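Local structure of sialyltransferase 0160 (Photobacterium damselae, 4R84) at residues A[40-45]-A[85-90]; A[61-66]-A[97-102]; A[119-124]-A[198-203]; A[204-209]-A[236-241]. The protein transfers sialic acid from a CMP-activated donor to a sugar acceptor, probably forming an alpha-2,6 linkage to galactose, as a GT-B fold glycosyltransferase. All blocks are in the same frame, centred on the assembly; numbering follows the deposited sequence.

Interaction 1. Residues A[40-45]-A[85-90]; sequences VVETET and APELKQ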
loop_
_atom_site.group_PDB
_atom_site.type_symbol
_atom_site.label_atom_id
_atom_site.label_comp_id
_atom_site.label_asym_id
_atom_site.label_seq_id
_atom_site.Cartn_x
_atom_site.Cartn_y
_atom_site.Cartn_z
ATOM N N VAL A 40 23.706 3.020 11.023
ATOM C CA VAL A 40 24.648 2.392 10.106
ATOM C C VAL A 40 24.385 0.895 10.121
ATOM O O VAL A 40 24.431 0.243 11.174
ATOM C CB VAL A 40 26.125 2.704 10.473
ATOM C CG1 VAL A 40 27.078 2.239 9.359
ATOM C CG2 VAL A 40 26.323 4.206 10.740
ATOM N N VAL A 41 24.084 0.340 8.949
ATOM C CA VAL A 41 23.820 -1.077 8.844
ATOM C C VAL A 41 25.114 -1.842 9.059
ATOM O O VAL A 41 26.163 -1.420 8.579
ATOM C CB VAL A 41 23.214 -1.425 7.474
ATOM C CG1 VAL A 41 23.041 -2.931 7.333
ATOM C CG2 VAL A 41 21.877 -0.708 7.338
ATOM N N GLU A 42 25.032 -2.934 9.811
ATOM C CA GLU A 42 26.197 -3.815 10.024
ATOM C C GLU A 42 26.955 -4.070 8.722
ATOM O O GLU A 42 26.351 -4.387 7.703
ATOM C CB GLU A 42 25.750 -5.152 10.628
ATOM C CG GLU A 42 25.237 -5.050 12.045
ATOM C CD GLU A 42 24.910 -6.389 12.683
ATOM O OE1 GLU A 42 24.721 -7.414 11.976
ATOM O OE2 GLU A 42 24.856 -6.423 13.926
ATOM N N THR A 43 28.278 -3.944 8.806
ATOM C CA THR A 43 29.266 -4.098 7.720
ATOM C C THR A 43 29.347 -2.911 6.753
ATOM O O THR A 43 30.286 -2.841 5.960
ATOM C CB THR A 43 29.053 -5.396 6.858
ATOM O OG1 THR A 43 28.005 -5.197 5.908
ATOM C CG2 THR A 43 28.780 -6.628 7.728
ATOM N N GLU A 44 28.424 -1.959 6.833
ATOM C CA GLU A 44 28.484 -0.794 5.951
ATOM C C GLU A 44 29.334 0.324 6.568
ATOM O O GLU A 44 29.642 0.300 7.758
ATOM C CB GLU A 44 27.055 -0.305 5.617
ATOM C CG GLU A 44 26.237 -1.375 4.885
ATOM C CD GLU A 44 24.976 -0.851 4.224
ATOM O OE1 GLU A 44 24.635 0.333 4.408
ATOM O OE2 GLU A 44 24.325 -1.641 3.501
ATOM N N THR A 45 29.718 1.293 5.744
ATOM C CA THR A 45 30.644 2.346 6.143
ATOM C C THR A 45 29.935 3.702 6.270
ATOM O O THR A 45 29.066 4.048 5.463
ATOM C CB THR A 45 31.806 2.446 5.133
ATOM O OG1 THR A 45 32.537 1.210 5.116
ATOM C CG2 THR A 45 32.763 3.592 5.489
ATOM N N ALA A 85 30.754 -0.380 10.440
ATOM C CA ALA A 85 29.866 -0.981 11.428
ATOM C C ALA A 85 30.170 -2.456 11.647
ATOM O O ALA A 85 30.141 -3.247 10.704
ATOM C CB ALA A 85 28.397 -0.807 11.010
ATOM N N PRO A 86 30.435 -2.839 12.902
ATOM C CA PRO A 86 30.696 -4.237 13.252
ATOM C C PRO A 86 29.435 -5.080 13.224
ATOM O O PRO A 86 28.320 -4.520 13.218
ATOM C CB PRO A 86 31.242 -4.147 14.680
ATOM C CG PRO A 86 30.676 -2.894 15.215
ATOM C CD PRO A 86 30.606 -1.941 14.057
ATOM N N GLU A 87 29.610 -6.399 13.224
ATOM C CA GLU A 87 28.495 -7.330 13.366
ATOM C C GLU A 87 28.314 -7.662 14.841
ATOM O O GLU A 87 29.224 -8.174 15.492
ATOM C CB GLU A 87 28.722 -8.597 12.530
ATOM C CG GLU A 87 28.630 -8.318 11.042
ATOM C CD GLU A 87 29.196 -9.428 10.189
ATOM O OE1 GLU A 87 30.323 -9.884 10.453
ATOM O OE2 GLU A 87 28.509 -9.840 9.249
ATOM N N LEU A 88 27.133 -7.334 15.360
ATOM C CA LEU A 88 26.861 -7.350 16.788
ATOM C C LEU A 88 25.744 -8.323 17.125
ATOM O O LEU A 88 25.056 -8.808 16.237
ATOM C CB LEU A 88 26.479 -5.947 17.255
ATOM C CG LEU A 88 27.487 -4.837 16.988
ATOM C CD1 LEU A 88 26.890 -3.496 17.383
ATOM C CD2 LEU A 88 28.793 -5.094 17.738
ATOM N N LYS A 89 25.543 -8.562 18.419
ATOM C CA LYS A 89 24.467 -9.432 18.869
ATOM C C LYS A 89 23.185 -8.604 19.002
ATOM O O LYS A 89 22.081 -9.144 19.022
ATOM C CB LYS A 89 24.824 -10.042 20.222
ATOM C CG LYS A 89 26.016 -10.983 20.208
ATOM C CD LYS A 89 26.183 -11.660 21.562
ATOM C CE LYS A 89 27.375 -12.605 21.576
ATOM N NZ LYS A 89 28.660 -11.847 21.617
ATOM N N GLN A 90 23.346 -7.288 19.073
ATOM C CA GLN A 90 22.212 -6.361 19.189
ATOM C C GLN A 90 22.673 -4.977 18.769
ATOM O O GLN A 90 23.870 -4.712 18.697
ATOM C CB GLN A 90 21.645 -6.293 20.612
ATOM C CG GLN A 90 22.626 -5.741 21.634
ATOM C CD GLN A 90 22.081 -5.738 23.053
ATOM O OE1 GLN A 90 20.942 -6.127 23.297
ATOM N NE2 GLN A 90 22.891 -5.261 23.994
#

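Interaction 2. Residues A[61-66]-A[97-102]; sequences SWEQTC and TFKGIT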
loop_
_atom_site.group_PDB
_atom_site.type_symbol
_atom_site.label_atom_id
_atom_site.label_comp_id
_atom_site.label_asym_id
_atom_site.label_seq_id
_atom_site.Cartn_x
_atom_site.Cartn_y
_atom_site.Cartn_z
ATOM N N SER A 61 40.790 17.376 16.969
ATOM C CA SER A 61 40.821 16.020 17.502
ATOM C C SER A 61 39.462 15.339 17.407
ATOM O O SER A 61 38.435 16.004 17.420
ATOM C CB SER A 61 41.270 16.026 18.959
ATOM O OG SER A 61 40.313 16.688 19.753
ATOM N N TRP A 62 39.498 14.014 17.286
ATOM C CA TRP A 62 38.320 13.163 17.449
ATOM C C TRP A 62 38.478 12.374 18.741
ATOM O O TRP A 62 39.593 11.978 19.107
ATOM C CB TRP A 62 38.163 12.191 16.274
ATOM C CG TRP A 62 37.544 12.749 15.028
ATOM C CD1 TRP A 62 38.197 13.131 13.888
ATOM C CD2 TRP A 62 36.157 12.968 14.788
ATOM N NE1 TRP A 62 37.296 13.578 12.957
ATOM C CE2 TRP A 62 36.035 13.486 13.483
ATOM C CE3 TRP A 62 35.003 12.765 15.542
ATOM C CZ2 TRP A 62 34.806 13.818 12.928
ATOM C CZ3 TRP A 62 33.780 13.100 14.992
ATOM C CH2 TRP A 62 33.689 13.612 13.693
ATOM N N GLU A 63 37.369 12.153 19.430
ATOM C CA GLU A 63 37.328 11.280 20.594
ATOM C C GLU A 63 36.005 10.519 20.608
ATOM O O GLU A 63 34.981 11.023 20.141
ATOM C CB GLU A 63 37.515 12.064 21.889
ATOM C CG GLU A 63 36.502 13.158 22.122
ATOM C CD GLU A 63 36.745 13.896 23.428
ATOM O OE1 GLU A 63 37.000 15.118 23.375
ATOM O OE2 GLU A 63 36.693 13.257 24.503
ATOM N N GLN A 64 36.030 9.309 21.150
ATOM C CA GLN A 64 34.813 8.511 21.292
ATOM C C GLN A 64 34.241 8.654 22.700
ATOM O O GLN A 64 34.964 8.485 23.678
ATOM C CB GLN A 64 35.096 7.049 20.979
ATOM C CG GLN A 64 33.837 6.195 20.991
ATOM C CD GLN A 64 34.132 4.751 20.705
ATOM O OE1 GLN A 64 35.255 4.396 20.355
ATOM N NE2 GLN A 64 33.113 3.904 20.820
ATOM N N THR A 65 32.957 8.993 22.809
ATOM C CA THR A 65 32.377 9.288 24.121
ATOM C C THR A 65 31.395 8.245 24.662
ATOM O O THR A 65 31.032 8.301 25.837
ATOM C CB THR A 65 31.672 10.665 24.118
ATOM O OG1 THR A 65 30.600 10.654 23.171
ATOM C CG2 THR A 65 32.643 11.778 23.744
ATOM N N CYS A 66 30.931 7.322 23.825
ATOM C CA CYS A 66 30.174 6.177 24.344
ATOM C C CYS A 66 30.201 5.051 23.314
ATOM O O CYS A 66 30.612 5.246 22.160
ATOM C CB CYS A 66 28.731 6.522 24.721
ATOM S SG CYS A 66 27.565 6.451 23.361
ATOM N N THR A 97 33.001 12.771 19.047
ATOM C CA THR A 97 33.041 14.226 19.117
ATOM C C THR A 97 34.292 14.768 18.428
ATOM O O THR A 97 35.426 14.343 18.715
ATOM C CB THR A 97 32.989 14.717 20.576
ATOM O OG1 THR A 97 31.691 14.459 21.114
ATOM C CG2 THR A 97 33.265 16.212 20.664
ATOM N N PHE A 98 34.081 15.679 17.481
ATOM C CA PHE A 98 35.195 16.378 16.855
ATOM C C PHE A 98 35.297 17.766 17.460
ATOM O O PHE A 98 34.289 18.455 17.627
ATOM C CB PHE A 98 35.015 16.476 15.339
ATOM C CG PHE A 98 36.068 17.310 14.660
ATOM C CD1 PHE A 98 37.258 16.733 14.252
ATOM C CD2 PHE A 98 35.873 18.672 14.447
ATOM C CE1 PHE A 98 38.246 17.499 13.630
ATOM C CE2 PHE A 98 36.850 19.444 13.829
ATOM C CZ PHE A 98 38.034 18.856 13.416
ATOM N N LYS A 99 36.514 18.174 17.788
ATOM C CA LYS A 99 36.769 19.531 18.255
ATOM C C LYS A 99 37.827 20.163 17.370
ATOM O O LYS A 99 38.897 19.597 17.183
ATOM C CB LYS A 99 37.232 19.544 19.715
ATOM C CG LYS A 99 36.160 19.143 20.709
ATOM C CD LYS A 99 36.723 18.972 22.112
ATOM C CE LYS A 99 35.642 18.494 23.071
ATOM N NZ LYS A 99 36.198 18.132 24.402
ATOM N N GLY A 100 37.519 21.328 16.814
ATOM C CA GLY A 100 38.476 22.028 15.978
ATOM C C GLY A 100 38.519 23.487 16.377
ATOM O O GLY A 100 37.487 24.136 16.551
ATOM N N ILE A 101 39.728 24.021 16.488
ATOM C CA ILE A 101 39.894 25.395 16.916
ATOM C C ILE A 101 40.651 26.165 15.856
ATOM O O ILE A 101 41.678 25.706 15.365
ATOM C CB ILE A 101 40.637 25.467 18.263
ATOM C CG1 ILE A 101 39.863 24.688 19.331
ATOM C CG2 ILE A 101 40.825 26.905 18.695
ATOM C CD1 ILE A 101 40.647 24.453 20.606
ATOM N N THR A 102 40.122 27.320 15.479
ATOM C CA THR A 102 40.852 28.236 14.615
ATOM C C THR A 102 41.186 29.454 15.458
ATOM O O THR A 102 41.035 29.423 16.678
ATOM C CB THR A 102 40.050 28.650 13.375
ATOM O OG1 THR A 102 38.918 29.438 13.764
ATOM C CG2 THR A 102 39.602 27.416 12.589
HETATM O O HOH W 1 37.555 15.603 20.157
HETATM O O HOH W 2 40.771 19.428 19.895
#

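Interaction 3. Residues A[119-124]-A[198-203]; sequences TLEVYI and NIEFYT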
loop_
_atom_site.group_PDB
_atom_site.type_symbol
_atom_site.label_atom_id
_atom_site.label_comp_id
_atom_site.label_asym_id
_atom_site.label_seq_id
_atom_site.Cartn_x
_atom_site.Cartn_y
_atom_site.Cartn_z
ATOM N N THR A 119 17.706 -4.564 7.038
ATOM C CA THR A 119 16.252 -4.734 6.935
ATOM C C THR A 119 15.919 -5.252 5.557
ATOM O O THR A 119 16.410 -4.709 4.544
ATOM C CB THR A 119 15.501 -3.407 7.194
ATOM O OG1 THR A 119 15.781 -2.952 8.522
ATOM C CG2 THR A 119 13.973 -3.596 7.036
ATOM N N LEU A 120 15.110 -6.315 5.524
ATOM C CA LEU A 120 14.561 -6.836 4.282
ATOM C C LEU A 120 13.082 -6.476 4.260
ATOM O O LEU A 120 12.356 -6.828 5.190
ATOM C CB LEU A 120 14.749 -8.352 4.175
ATOM C CG LEU A 120 14.077 -9.017 2.977
ATOM C CD1 LEU A 120 14.772 -8.602 1.676
ATOM C CD2 LEU A 120 14.046 -10.524 3.139
ATOM N N GLU A 121 12.655 -5.769 3.214
ATOM C CA GLU A 121 11.247 -5.419 3.046
ATOM C C GLU A 121 10.605 -6.420 2.095
ATOM O O GLU A 121 11.108 -6.632 0.994
ATOM C CB GLU A 121 11.095 -3.995 2.504
ATOM C CG GLU A 121 11.798 -2.919 3.332
ATOM C CD GLU A 121 11.816 -1.578 2.627
ATOM O OE1 GLU A 121 11.008 -1.376 1.679
ATOM O OE2 GLU A 121 12.641 -0.722 3.019
ATOM N N VAL A 122 9.485 -7.020 2.514
ATOM C CA VAL A 122 8.854 -8.080 1.708
ATOM C C VAL A 122 7.444 -7.651 1.358
ATOM O O VAL A 122 6.669 -7.338 2.251
ATOM C CB VAL A 122 8.839 -9.414 2.468
ATOM C CG1 VAL A 122 8.167 -10.540 1.643
ATOM C CG2 VAL A 122 10.282 -9.818 2.811
ATOM N N TYR A 123 7.137 -7.632 0.056
ATOM C CA TYR A 123 5.867 -7.120 -0.461
ATOM C C TYR A 123 5.124 -8.217 -1.198
ATOM O O TYR A 123 5.682 -8.831 -2.091
ATOM C CB TYR A 123 6.126 -5.936 -1.406
ATOM C CG TYR A 123 6.761 -4.756 -0.725
ATOM C CD1 TYR A 123 8.153 -4.687 -0.538
ATOM C CD2 TYR A 123 5.987 -3.727 -0.260
ATOM C CE1 TYR A 123 8.730 -3.588 0.102
ATOM C CE2 TYR A 123 6.537 -2.634 0.370
ATOM C CZ TYR A 123 7.917 -2.582 0.564
ATOM O OH TYR A 123 8.454 -1.486 1.191
ATOM N N ILE A 124 3.867 -8.467 -0.815
ATOM C CA ILE A 124 3.086 -9.532 -1.440
ATOM C C ILE A 124 1.656 -9.072 -1.655
ATOM O O ILE A 124 0.996 -8.683 -0.693
ATOM C CB ILE A 124 3.058 -10.803 -0.586
ATOM C CG1 ILE A 124 4.473 -11.222 -0.189
ATOM C CG2 ILE A 124 2.354 -11.950 -1.352
ATOM C CD1 ILE A 124 4.503 -12.121 1.020
ATOM N N ASN A 198 16.197 -7.830 10.272
ATOM C CA ASN A 198 14.822 -7.397 10.486
ATOM C C ASN A 198 14.033 -7.578 9.200
ATOM O O ASN A 198 14.488 -7.197 8.120
ATOM C CB ASN A 198 14.755 -5.932 10.914
ATOM C CG ASN A 198 15.261 -5.714 12.321
ATOM O OD1 ASN A 198 15.034 -6.535 13.211
ATOM N ND2 ASN A 198 15.967 -4.617 12.525
ATOM N N ILE A 199 12.839 -8.142 9.318
ATOM C CA ILE A 199 11.969 -8.263 8.160
ATOM C C ILE A 199 10.728 -7.417 8.369
ATOM O O ILE A 199 10.103 -7.482 9.427
ATOM C CB ILE A 199 11.560 -9.729 7.896
ATOM C CG1 ILE A 199 12.789 -10.590 7.586
ATOM C CG2 ILE A 199 10.518 -9.805 6.769
ATOM C CD1 ILE A 199 12.488 -12.077 7.506
ATOM N N GLU A 200 10.414 -6.588 7.377
ATOM C CA GLU A 200 9.163 -5.829 7.347
ATOM C C GLU A 200 8.246 -6.444 6.305
ATOM O O GLU A 200 8.670 -6.630 5.164
ATOM C CB GLU A 200 9.411 -4.369 7.005
ATOM C CG GLU A 200 10.113 -3.566 8.091
ATOM C CD GLU A 200 10.525 -2.185 7.621
ATOM O OE1 GLU A 200 10.257 -1.816 6.456
ATOM O OE2 GLU A 200 11.149 -1.461 8.418
ATOM N N PHE A 201 6.993 -6.733 6.677
ATOM C CA PHE A 201 6.027 -7.313 5.748
ATOM C C PHE A 201 5.012 -6.275 5.299
ATOM O O PHE A 201 4.622 -5.420 6.087
ATOM C CB PHE A 201 5.269 -8.474 6.387
ATOM C CG PHE A 201 6.084 -9.715 6.564
ATOM C CD1 PHE A 201 6.684 -10.338 5.471
ATOM C CD2 PHE A 201 6.177 -10.312 7.812
ATOM C CE1 PHE A 201 7.415 -11.512 5.642
ATOM C CE2 PHE A 201 6.900 -11.491 7.983
ATOM C CZ PHE A 201 7.512 -12.089 6.890
ATOM N N TYR A 202 4.608 -6.360 4.035
ATOM C CA TYR A 202 3.562 -5.505 3.472
ATOM C C TYR A 202 2.664 -6.368 2.630
ATOM O O TYR A 202 3.125 -6.945 1.643
ATOM C CB TYR A 202 4.158 -4.397 2.600
ATOM C CG TYR A 202 5.177 -3.533 3.303
ATOM C CD1 TYR A 202 6.491 -3.971 3.479
ATOM C CD2 TYR A 202 4.833 -2.270 3.767
ATOM C CE1 TYR A 202 7.434 -3.176 4.122
ATOM C CE2 TYR A 202 5.776 -1.460 4.407
ATOM C CZ TYR A 202 7.067 -1.930 4.585
ATOM O OH TYR A 202 8.015 -1.141 5.216
ATOM N N THR A 203 1.393 -6.481 2.993
ATOM C CA THR A 203 0.539 -7.347 2.194
ATOM C C THR A 203 -0.921 -6.949 2.340
ATOM O O THR A 203 -1.244 -5.905 2.908
ATOM C CB THR A 203 0.756 -8.839 2.552
ATOM O OG1 THR A 203 0.130 -9.667 1.562
ATOM C CG2 THR A 203 0.215 -9.189 3.937
HETATM O O HOH W 3 14.827 -1.949 10.705
HETATM O O HOH W 4 10.809 0.694 5.089
#

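Interaction 4. Residues A[204-209]-A[236-241]; sequences NTAHVF and GSSEYV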
loop_
_atom_site.group_PDB
_atom_site.type_symbol
_atom_site.label_atom_id
_atom_site.label_comp_id
_atom_site.label_asym_id
_atom_site.label_seq_id
_atom_site.Cartn_x
_atom_site.Cartn_y
_atom_site.Cartn_z
ATOM N N ASN A 204 -1.767 -7.785 1.749
ATOM C CA ASN A 204 -3.208 -7.614 1.629
ATOM C C ASN A 204 -3.908 -8.101 2.894
ATOM O O ASN A 204 -3.650 -9.206 3.356
ATOM C CB ASN A 204 -3.637 -8.399 0.373
ATOM C CG ASN A 204 -5.094 -8.284 0.044
ATOM O OD1 ASN A 204 -5.954 -8.499 0.883
ATOM N ND2 ASN A 204 -5.383 -8.003 -1.225
ATOM N N THR A 205 -4.759 -7.264 3.489
ATOM C CA THR A 205 -5.367 -7.629 4.771
ATOM C C THR A 205 -6.190 -8.924 4.681
ATOM O O THR A 205 -6.061 -9.800 5.534
ATOM C CB THR A 205 -6.272 -6.507 5.301
ATOM O OG1 THR A 205 -5.496 -5.320 5.454
ATOM C CG2 THR A 205 -6.872 -6.896 6.644
ATOM N N ALA A 206 -7.038 -9.026 3.663
ATOM C CA ALA A 206 -7.927 -10.190 3.556
ATOM C C ALA A 206 -7.125 -11.486 3.436
ATOM O O ALA A 206 -7.563 -12.545 3.887
ATOM C CB ALA A 206 -8.901 -10.027 2.364
ATOM N N HIS A 207 -5.923 -11.401 2.875
ATOM C CA HIS A 207 -5.182 -12.624 2.600
ATOM C C HIS A 207 -3.885 -12.732 3.365
ATOM O O HIS A 207 -3.013 -13.494 2.980
ATOM C CB HIS A 207 -4.927 -12.722 1.105
ATOM C CG HIS A 207 -6.195 -12.790 0.316
ATOM N ND1 HIS A 207 -6.787 -11.674 -0.233
ATOM C CD2 HIS A 207 -7.022 -13.826 0.048
ATOM C CE1 HIS A 207 -7.906 -12.027 -0.840
ATOM N NE2 HIS A 207 -8.072 -13.327 -0.684
ATOM N N VAL A 208 -3.784 -12.002 4.472
ATOM C CA VAL A 208 -2.571 -12.027 5.276
ATOM C C VAL A 208 -2.217 -13.444 5.747
ATOM O O VAL A 208 -1.037 -13.821 5.754
ATOM C CB VAL A 208 -2.680 -11.069 6.496
ATOM C CG1 VAL A 208 -3.894 -11.406 7.351
ATOM C CG2 VAL A 208 -1.404 -11.117 7.333
ATOM N N PHE A 209 -3.222 -14.245 6.101
ATOM C CA PHE A 209 -2.932 -15.576 6.625
ATOM C C PHE A 209 -2.463 -16.541 5.539
ATOM O O PHE A 209 -1.805 -17.542 5.826
ATOM C CB PHE A 209 -4.154 -16.173 7.338
ATOM C CG PHE A 209 -3.829 -17.424 8.089
ATOM C CD1 PHE A 209 -3.099 -17.363 9.262
ATOM C CD2 PHE A 209 -4.227 -18.664 7.612
ATOM C CE1 PHE A 209 -2.770 -18.511 9.952
ATOM C CE2 PHE A 209 -3.905 -19.819 8.301
ATOM C CZ PHE A 209 -3.171 -19.738 9.472
ATOM N N GLY A 236 -10.105 -3.696 -1.079
ATOM C CA GLY A 236 -11.313 -3.081 -1.589
ATOM C C GLY A 236 -12.554 -3.407 -0.797
ATOM O O GLY A 236 -12.524 -3.487 0.417
ATOM N N SER A 237 -13.661 -3.594 -1.499
ATOM C CA SER A 237 -14.932 -3.779 -0.823
ATOM C C SER A 237 -15.007 -5.091 -0.048
ATOM O O SER A 237 -15.767 -5.199 0.907
ATOM C CB SER A 237 -16.064 -3.689 -1.847
ATOM O OG SER A 237 -15.880 -4.647 -2.868
ATOM N N SER A 238 -14.200 -6.074 -0.438
ATOM C CA SER A 238 -14.323 -7.415 0.122
ATOM C C SER A 238 -14.117 -7.452 1.644
ATOM O O SER A 238 -14.847 -8.158 2.332
ATOM C CB SER A 238 -13.349 -8.368 -0.581
ATOM O OG SER A 238 -12.490 -9.015 0.336
ATOM N N GLU A 239 -13.171 -6.671 2.167
ATOM C CA GLU A 239 -12.948 -6.618 3.612
ATOM C C GLU A 239 -14.168 -6.067 4.343
ATOM O O GLU A 239 -14.415 -6.418 5.488
ATOM C CB GLU A 239 -11.720 -5.770 3.961
ATOM C CG GLU A 239 -10.379 -6.506 3.809
ATOM C CD GLU A 239 -9.747 -6.314 2.433
ATOM O OE1 GLU A 239 -10.422 -5.742 1.541
ATOM O OE2 GLU A 239 -8.574 -6.729 2.244
ATOM N N TYR A 240 -14.909 -5.177 3.690
ATOM C CA TYR A 240 -16.063 -4.522 4.315
ATOM C C TYR A 240 -17.281 -5.430 4.281
ATOM O O TYR A 240 -18.014 -5.505 5.254
ATOM C CB TYR A 240 -16.320 -3.157 3.629
ATOM C CG TYR A 240 -15.141 -2.283 3.964
ATOM C CD1 TYR A 240 -13.943 -2.408 3.259
ATOM C CD2 TYR A 240 -15.173 -1.419 5.061
ATOM C CE1 TYR A 240 -12.821 -1.681 3.615
ATOM C CE2 TYR A 240 -14.061 -0.674 5.410
ATOM C CZ TYR A 240 -12.884 -0.811 4.687
ATOM O OH TYR A 240 -11.752 -0.099 5.025
ATOM N N VAL A 241 -17.454 -6.157 3.182
ATOM C CA VAL A 241 -18.491 -7.172 3.105
ATOM C C VAL A 241 -18.254 -8.239 4.171
ATOM O O VAL A 241 -19.197 -8.702 4.815
ATOM C CB VAL A 241 -18.552 -7.823 1.707
ATOM C CG1 VAL A 241 -19.489 -9.025 1.719
ATOM C CG2 VAL A 241 -19.030 -6.805 0.675
#

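Interaction 1. Residues A[40-45]-A[85-90]
Glu42 OE2 is gripped by two groups: Leu88 N donates to it at 2.8 Å, nearly straight at 167°, and Arg196 forms a salt bridge with it. The contact sits in the N-terminal beta-sandwich-like domain, related in sequence to PKD domains, where a type II turn from Val41 to Glu44 ends strand 31-41 and meets the loop after strand 81-84. With CG set anti to its own carbonyl carbon (chi1 -68°) and the rest of the chain extended, Glu42 runs past Pro86 O and Glu87 CA. The amide of Leu88 comes from above the carboxylate plane, 60° out of it, while Asn195 binds the other oxygen, OE1. Two backbone bonds tie the turn itself to Ala85. Thr43 N reaches Ala85 O at 2.7 Å, and Ala85 N donates to Glu44 O at 3.0 Å. Within the turn, Thr43 OG1 bonds back to Glu42 O in the carbonyl plane. The Thr43 methyl, CG2, lies 3.7 Å from Glu87 CG across the contact. Pro86 O is buried here without a polar partner; Glu42 CG comes within 3.3 Å of it. Ala85 CB packs 3.7 Å from Val40 CG1 and 3.4 Å from Val41 O.

Interaction 2. Residues A[61-66]-A[97-102]
Strands 61-66 and 97-101 run antiparallel, their axes 4.9 Å apart at closest approach, with Ser61 facing Lys99 and Glu63 facing Thr97 as hydrogen-bonded pairs on either side of the non-hydrogen-bonded pair Trp62 and Phe98. Lys99 N to Ser61 O and Thr97 N to Glu63 O, each 2.9 Å, are two of the four backbone bonds. At the central pair the indole lies across Phe98: the CB of Phe98 stands over the six-membered ring, 3.4 Å from its centroid and only 4° off the normal, a CH-pi contact. Because Phe98 carries CG anti to its backbone N (chi1 174°), its ring continues past the five-membered part of the indole, where CD1 comes 3.4 Å from Trp62 NE1 and the two planes stand 57° apart. NE1 itself donates to Ile79 O, which fixes the turn of the indole. This aromatic pair belongs to the core of the beta-sandwich-like N-terminal domain, with Phe81 edge-to-face on Trp62 and Phe57 edge-to-face on Phe98. The other face of the pairing is polar. Lys99, extended beyond CG, brings NZ to Glu63 OE1 at 3.3 Å, a salt bridge with a weak hydrogen bond, while the two side chains cross at a slant. A water hydrogen-bonded to Ser61 OG at 3.0 Å bridges to Thr97 O. Beyond Thr65, Cys66 is joined to Cys95 by a disulfide.

Interaction 3. Residues A[119-124]-A[198-203]
Tyr123 and Tyr202 lie in an offset stack, centroids 4.3 Å apart and planes only 10° from parallel, with Tyr202 CD1 over the Tyr123 ring and Tyr123 CE2 over the Tyr202 ring. At the edges, Glu121 OE1 lies in the plane of Tyr123 and Val122 O in that of Tyr202. Each phenol reaches back along its own strand: Tyr123 OH donates to Glu121 OE1 and Tyr202 OH to Glu200 OE1, both at 2.6 Å, the first on the anti side but tilted 32° from the carboxylate plane, the second from above. The two glutamates run side by side, Glu121 OE2 and Glu200 OE1 4.3 Å apart; a water donates to Glu200 OE1 and, weakly, to Glu121 OE2, and Arg150 forms a salt bridge with Glu121, which probably eases the like charges. The strands are parallel neighbours in the Rossmann-type sheet of a GT-B domain, in register from Thr119 with Asn198 to Tyr123 with Tyr202. Helix 129-144 covers the tyrosine face. On the other face Val122 CB sits 3.8 Å from Phe201 CD1, under helices 181-192 and 213-219. At the far end, a chi1 of -167° turns Thr203 OG1 to Ile124 O, its acceptor at 2.6 Å; Asn211 also bonds to OG1.

Interaction 4. Residues A[204-209]-A[236-241]
Glu239 OE2 accepts the backbone N-H of Ala206 at 3.1 Å, a bent bond (137°) that meets the carboxylate oxygen on its anti side, 20° out of plane. The same oxygen rests 3.3 Å from Ala206 CB and 3.8 Å from Thr205 CB, so the carboxylate lies against the turn. A bend at chi2 (92°) folds the carboxylate back over the start of its own helix, where OE2 also faces Ala206. Asn204 OD1 also draws on Ala206 N, weakly, and lies 3.4 Å from Glu239 OE2; these two acceptors share one N-H. The next shell holds them there. Asp235 N donates to OE2, Gly236 N weakly to OE1, and Asn204 ND2 is bonded to Asp235 and Asp125, while His207 ND1 makes a weak, long bond to Asn204 OD1. His207, within the type I turn from Thr205 to Val208, occupies the N-cap position of helix 208-211. Both segments lead from a parallel strand into a helix, 197-204 into 208-211 and 225-233 into 237-246. Such C-terminal strand ends carry the active-site cleft in Rossmann-type domains, and the Ser238 side chain lies about 7 Å from the bound CMP-3-fluoro-sialic acid.

How the interactions relate
The four contacts run from the small N-terminal domain toward the donor site. Interactions 1 and 2 share that domain, with centres 23 Å apart, and their segments alternate along the chain. Interaction 3 opens after both have closed and lies with interaction 4 in the sialyltransferase part. The long strand 106-125 is the bridge: it pairs with strands 31-41 and 92-101 at one end and with 197-204 at the other. The centres of interactions 1 and 3 are about 20 Å apart. Strand 197-204 then leads from interaction 3 straight into interaction 4, where Thr203 packs on Val208. Interaction 2 is about 54 Å from interaction 4, centre to centre.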